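Local coordinates for oxalate biosynthetic component 1 (Burkholderia thailandensis, PDB 5IKY), which makes oxalate under quorum-sensing control as a bifunctional enzyme, joining a serine hydrolase of the alpha/beta-hydrolase type to a lyase activity, at residues Tyr568-Ala580 with Asn635-Ser647. Residues are numbered along the deposited sequence; the frame is centred on the assembly and turned at random.
Sequences YRKIEDRLAAHLA and NFARELLVPRGYS
In the cap-domain region of this enzyme, helix 568-579 packs across helix 635-641, and Arg-644, further along the chain, reaches back to Glu-572 and Asp-573. The two axes come within 9.6 Å at -112°. CG of Arg-644 lies anti to its carbonyl carbon, and from there the chain runs extended to NE, passing the methyl of Ala-576 and carrying the guanidinium between the two acids. Glu-572 OE2 forms a salt bridge with Arg-644 NH1 at the guanidinium edge, 2.7 Å away. Asp-573 OD1 sits over one face and makes a second salt bridge to Arg-644 NH2, modelled too short for its exact length to be trusted. The Asp-573 carboxylate is turned 73° from the guanidinium plane. Each acid has a further arginine: Arg-569 NH1 bridges Asp-573 OD2, and Arg-685 of helix 682-690 bridges Glu-572 OE2. Tyr-568 OH donates to the other oxygen, OE1, a bond consistent with a fixed rotation of that carboxylate.

Beside the charges, Leu-640 CD2 touches Leu-575 CD2 at 3.7 Å, and the latter methyl also points at the edge of the Phe-636 ring. On the other flank, Ala-580 CB lies over a face of Tyr-646, 3.8 Å from the ring centroid, a CH-pi contact. Gly-645, with positive phi, lets the chain turn there: Tyr-646 N bonds Leu-641 O and Gly-645 N bonds Val-642 O, the pattern of a Schellman motif ending a helix.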
loop_
_atom_site.group_PDB
_atom_site.type_symbol
_atom_site.label_atom_id
_atom_site.label_comp_id
_atom_site.label_asym_id
_atom_site.label_seq_id
_atom_site.Cartn_x
_atom_site.Cartn_y
_atom_site.Cartn_z
ATOM N N TYR A 568 -11.086 22.901 10.135
ATOM C CA TYR A 568 -9.660 22.684 10.345
ATOM C C TYR A 568 -9.207 23.182 11.714
ATOM O O TYR A 568 -8.393 22.539 12.374
ATOM C CB TYR A 568 -8.833 23.370 9.255
ATOM C CG TYR A 568 -7.358 23.411 9.585
ATOM C CD1 TYR A 568 -6.575 22.269 9.475
ATOM C CD2 TYR A 568 -6.752 24.583 10.021
ATOM C CE1 TYR A 568 -5.230 22.293 9.785
ATOM C CE2 TYR A 568 -5.405 24.617 10.334
ATOM C CZ TYR A 568 -4.651 23.468 10.213
ATOM O OH TYR A 568 -3.310 23.486 10.518
ATOM N N ARG A 569 -9.730 24.333 12.124
ATOM C CA ARG A 569 -9.365 24.935 13.402
ATOM C C ARG A 569 -9.610 23.981 14.569
ATOM O O ARG A 569 -8.824 23.929 15.515
ATOM C CB ARG A 569 -10.141 26.234 13.620
ATOM C CG ARG A 569 -9.798 26.948 14.917
ATOM C CD ARG A 569 -10.827 28.017 15.245
ATOM N NE ARG A 569 -12.182 27.475 15.292
ATOM C CZ ARG A 569 -12.703 26.851 16.345
ATOM N NH1 ARG A 569 -11.981 26.685 17.446
ATOM N NH2 ARG A 569 -13.945 26.390 16.296
ATOM N N LYS A 570 -10.701 23.223 14.491
ATOM C CA LYS A 570 -11.034 22.255 15.529
ATOM C C LYS A 570 -10.018 21.117 15.563
ATOM O O LYS A 570 -9.657 20.626 16.633
ATOM C CB LYS A 570 -12.445 21.703 15.314
ATOM C CG LYS A 570 -13.550 22.681 15.684
ATOM C CD LYS A 570 -14.807 22.432 14.869
ATOM C CE LYS A 570 -15.988 23.206 15.430
ATOM N NZ LYS A 570 -17.201 23.051 14.579
ATOM N N ILE A 571 -9.559 20.703 14.386
ATOM C CA ILE A 571 -8.519 19.687 14.284
ATOM C C ILE A 571 -7.215 20.194 14.894
ATOM O O ILE A 571 -6.544 19.482 15.641
ATOM C CB ILE A 571 -8.269 19.275 12.819
ATOM C CG1 ILE A 571 -9.544 18.699 12.201
ATOM C CG2 ILE A 571 -7.127 18.271 12.729
ATOM C CD1 ILE A 571 -9.391 18.317 10.744
ATOM N N GLU A 572 -6.870 21.436 14.574
ATOM C CA GLU A 572 -5.637 22.040 15.061
ATOM C C GLU A 572 -5.673 22.213 16.577
ATOM O O GLU A 572 -4.647 22.087 17.247
ATOM C CB GLU A 572 -5.400 23.387 14.374
ATOM C CG GLU A 572 -3.954 23.851 14.397
ATOM C CD GLU A 572 -3.743 25.138 13.623
ATOM O OE1 GLU A 572 -3.096 25.090 12.558
ATOM O OE2 GLU A 572 -4.221 26.198 14.081
ATOM N N ASP A 573 -6.858 22.499 17.111
ATOM C CA ASP A 573 -7.052 22.607 18.555
ATOM C C ASP A 573 -6.695 21.299 19.256
ATOM O O ASP A 573 -6.065 21.299 20.314
ATOM C CB ASP A 573 -8.498 22.996 18.878
ATOM C CG ASP A 573 -8.762 24.476 18.684
ATOM O OD1 ASP A 573 -7.860 25.284 18.976
ATOM O OD2 ASP A 573 -9.875 24.834 18.246
ATOM N N ARG A 574 -7.101 20.187 18.653
ATOM C CA ARG A 574 -6.838 18.867 19.211
ATOM C C ARG A 574 -5.352 18.522 19.155
ATOM O O ARG A 574 -4.828 17.849 20.043
ATOM C CB ARG A 574 -7.657 17.803 18.476
ATOM C CG ARG A 574 -9.138 17.808 18.825
ATOM C CD ARG A 574 -9.902 16.758 18.025
ATOM N NE ARG A 574 -9.135 15.524 17.867
ATOM C CZ ARG A 574 -9.054 14.567 18.786
ATOM N NH1 ARG A 574 -9.696 14.695 19.940
ATOM N NH2 ARG A 574 -8.330 13.481 18.553
ATOM N N LEU A 575 -4.675 18.982 18.106
ATOM C CA LEU A 575 -3.238 18.776 17.990
ATOM C C LEU A 575 -2.503 19.648 18.999
ATOM O O LEU A 575 -1.519 19.222 19.599
ATOM C CB LEU A 575 -2.753 19.083 16.572
ATOM C CG LEU A 575 -1.243 18.965 16.349
ATOM C CD1 LEU A 575 -0.737 17.584 16.753
ATOM C CD2 LEU A 575 -0.892 19.261 14.902
ATOM N N ALA A 576 -2.998 20.868 19.188
ATOM C CA ALA A 576 -2.390 21.807 20.122
ATOM C C ALA A 576 -2.496 21.308 21.561
ATOM O O ALA A 576 -1.549 21.425 22.337
ATOM C CB ALA A 576 -3.037 23.178 19.989
ATOM N N ALA A 577 -3.652 20.752 21.908
ATOM C CA ALA A 577 -3.878 20.240 23.255
ATOM C C ALA A 577 -2.993 19.030 23.537
ATOM O O ALA A 577 -2.459 18.882 24.637
ATOM C CB ALA A 577 -5.343 19.883 23.447
ATOM N N HIS A 578 -2.841 18.167 22.537
ATOM C CA HIS A 578 -2.003 16.983 22.676
ATOM C C HIS A 578 -0.535 17.357 22.861
ATOM O O HIS A 578 0.192 16.697 23.604
ATOM C CB HIS A 578 -2.157 16.069 21.461
ATOM C CG HIS A 578 -1.283 14.854 21.508
ATOM N ND1 HIS A 578 -0.237 14.655 20.633
ATOM C CD2 HIS A 578 -1.299 13.775 22.327
ATOM C CE1 HIS A 578 0.352 13.505 20.909
ATOM N NE2 HIS A 578 -0.274 12.951 21.932
ATOM N N LEU A 579 -0.104 18.416 22.181
ATOM C CA LEU A 579 1.274 18.886 22.292
ATOM C C LEU A 579 1.507 19.609 23.615
ATOM O O LEU A 579 2.633 19.666 24.111
ATOM C CB LEU A 579 1.626 19.810 21.124
ATOM C CG LEU A 579 1.688 19.172 19.736
ATOM C CD1 LEU A 579 2.051 20.212 18.687
ATOM C CD2 LEU A 579 2.673 18.012 19.715
ATOM N N ALA A 580 0.438 20.158 24.182
ATOM C CA ALA A 580 0.526 20.861 25.456
ATOM C C ALA A 580 0.260 19.916 26.626
ATOM O O ALA A 580 -0.077 20.353 27.728
ATOM C CB ALA A 580 -0.446 22.028 25.483
ATOM N N ASN A 635 9.246 25.316 15.626
ATOM C CA ASN A 635 8.506 26.550 15.398
ATOM C C ASN A 635 7.040 26.275 15.088
ATOM O O ASN A 635 6.167 27.069 15.436
ATOM C CB ASN A 635 9.140 27.354 14.265
ATOM C CG ASN A 635 10.496 27.915 14.639
ATOM O OD1 ASN A 635 10.591 28.901 15.372
ATOM N ND2 ASN A 635 11.555 27.294 14.134
ATOM N N PHE A 636 6.779 25.149 14.433
ATOM C CA PHE A 636 5.416 24.719 14.153
ATOM C C PHE A 636 4.640 24.553 15.451
ATOM O O PHE A 636 3.497 24.997 15.565
ATOM C CB PHE A 636 5.413 23.408 13.364
ATOM C CG PHE A 636 4.040 22.861 13.098
ATOM C CD1 PHE A 636 3.298 23.310 12.019
ATOM C CD2 PHE A 636 3.493 21.889 13.921
ATOM C CE1 PHE A 636 2.036 22.807 11.768
ATOM C CE2 PHE A 636 2.231 21.381 13.676
ATOM C CZ PHE A 636 1.502 21.840 12.598
ATOM N N ALA A 637 5.275 23.911 16.425
ATOM C CA ALA A 637 4.678 23.721 17.739
ATOM C C ALA A 637 4.435 25.068 18.410
ATOM O O ALA A 637 3.367 25.305 18.971
ATOM C CB ALA A 637 5.567 22.846 18.604
ATOM N N ARG A 638 5.433 25.945 18.343
ATOM C CA ARG A 638 5.303 27.299 18.868
ATOM C C ARG A 638 4.178 28.042 18.158
ATOM O O ARG A 638 3.434 28.806 18.772
ATOM C CB ARG A 638 6.615 28.070 18.705
ATOM C CG ARG A 638 7.825 27.397 19.333
ATOM C CD ARG A 638 9.102 28.173 19.037
ATOM N NE ARG A 638 9.034 29.554 19.511
ATOM C CZ ARG A 638 9.083 30.622 18.720
ATOM N NH1 ARG A 638 9.202 30.476 17.407
ATOM N NH2 ARG A 638 9.015 31.841 19.243
ATOM N N GLU A 639 4.060 27.800 16.859
ATOM C CA GLU A 639 3.081 28.484 16.023
ATOM C C GLU A 639 1.653 28.082 16.388
ATOM O O GLU A 639 0.709 28.836 16.154
ATOM C CB GLU A 639 3.358 28.181 14.550
ATOM C CG GLU A 639 2.744 29.158 13.569
ATOM C CD GLU A 639 3.190 28.892 12.144
ATOM O OE1 GLU A 639 3.464 27.718 11.813
ATOM O OE2 GLU A 639 3.278 29.858 11.359
ATOM N N LEU A 640 1.506 26.895 16.966
ATOM C CA LEU A 640 0.190 26.366 17.310
ATOM C C LEU A 640 -0.206 26.649 18.757
ATOM O O LEU A 640 -1.385 26.823 19.061
ATOM C CB LEU A 640 0.145 24.856 17.055
ATOM C CG LEU A 640 -0.536 24.393 15.765
ATOM C CD1 LEU A 640 0.103 25.039 14.542
ATOM C CD2 LEU A 640 -0.498 22.875 15.658
ATOM N N LEU A 641 0.781 26.694 19.647
ATOM C CA LEU A 641 0.507 26.822 21.074
ATOM C C LEU A 641 0.366 28.275 21.524
ATOM O O LEU A 641 -0.464 28.587 22.378
ATOM C CB LEU A 641 1.603 26.128 21.885
ATOM C CG LEU A 641 1.761 24.627 21.627
ATOM C CD1 LEU A 641 2.668 23.989 22.665
ATOM C CD2 LEU A 641 0.408 23.937 21.597
ATOM N N VAL A 642 1.179 29.158 20.951
ATOM C CA VAL A 642 1.158 30.577 21.310
ATOM C C VAL A 642 -0.206 31.267 21.122
ATOM O O VAL A 642 -0.661 31.964 22.030
ATOM C CB VAL A 642 2.233 31.367 20.517
ATOM C CG1 VAL A 642 1.973 32.865 20.591
ATOM C CG2 VAL A 642 3.621 31.037 21.041
ATOM N N PRO A 643 -0.867 31.082 19.959
ATOM C CA PRO A 643 -2.138 31.803 19.798
ATOM C C PRO A 643 -3.215 31.373 20.793
ATOM O O PRO A 643 -4.127 32.149 21.081
ATOM C CB PRO A 643 -2.568 31.451 18.367
ATOM C CG PRO A 643 -1.331 30.984 17.690
ATOM C CD PRO A 643 -0.537 30.303 18.751
ATOM N N ARG A 644 -3.103 30.155 21.312
ATOM C CA ARG A 644 -4.122 29.606 22.198
ATOM C C ARG A 644 -3.786 29.852 23.665
ATOM O O ARG A 644 -4.619 29.634 24.546
ATOM C CB ARG A 644 -4.295 28.109 21.937
ATOM C CG ARG A 644 -4.260 27.753 20.461
ATOM C CD ARG A 644 -4.791 26.357 20.196
ATOM N NE ARG A 644 -4.611 25.975 18.797
ATOM C CZ ARG A 644 -5.398 26.377 17.803
ATOM N NH1 ARG A 644 -5.158 25.979 16.564
ATOM N NH2 ARG A 644 -6.429 27.175 18.049
ATOM N N GLY A 645 -2.564 30.304 23.921
ATOM C CA GLY A 645 -2.150 30.645 25.270
ATOM C C GLY A 645 -1.380 29.548 25.980
ATOM O O GLY A 645 -1.069 29.670 27.165
ATOM N N TYR A 646 -1.073 28.473 25.262
ATOM C CA TYR A 646 -0.291 27.384 25.836
ATOM C C TYR A 646 1.169 27.788 26.020
ATOM O O TYR A 646 1.696 28.618 25.278
ATOM C CB TYR A 646 -0.371 26.133 24.960
ATOM C CG TYR A 646 -1.722 25.456 24.954
ATOM C CD1 TYR A 646 -2.283 24.969 26.128
ATOM C CD2 TYR A 646 -2.428 25.285 23.771
ATOM C CE1 TYR A 646 -3.514 24.342 26.124
ATOM C CE2 TYR A 646 -3.659 24.658 23.757
ATOM C CZ TYR A 646 -4.197 24.188 24.935
ATOM O OH TYR A 646 -5.423 23.565 24.923
ATOM N N SER A 647 1.817 27.192 27.014
ATOM C CA SER A 647 3.229 27.443 27.260
ATOM C C SER A 647 4.089 26.831 26.160
ATOM O O SER A 647 3.866 25.694 25.744
ATOM C CB SER A 647 3.647 26.885 28.622
ATOM O OG SER A 647 5.058 26.855 28.750
#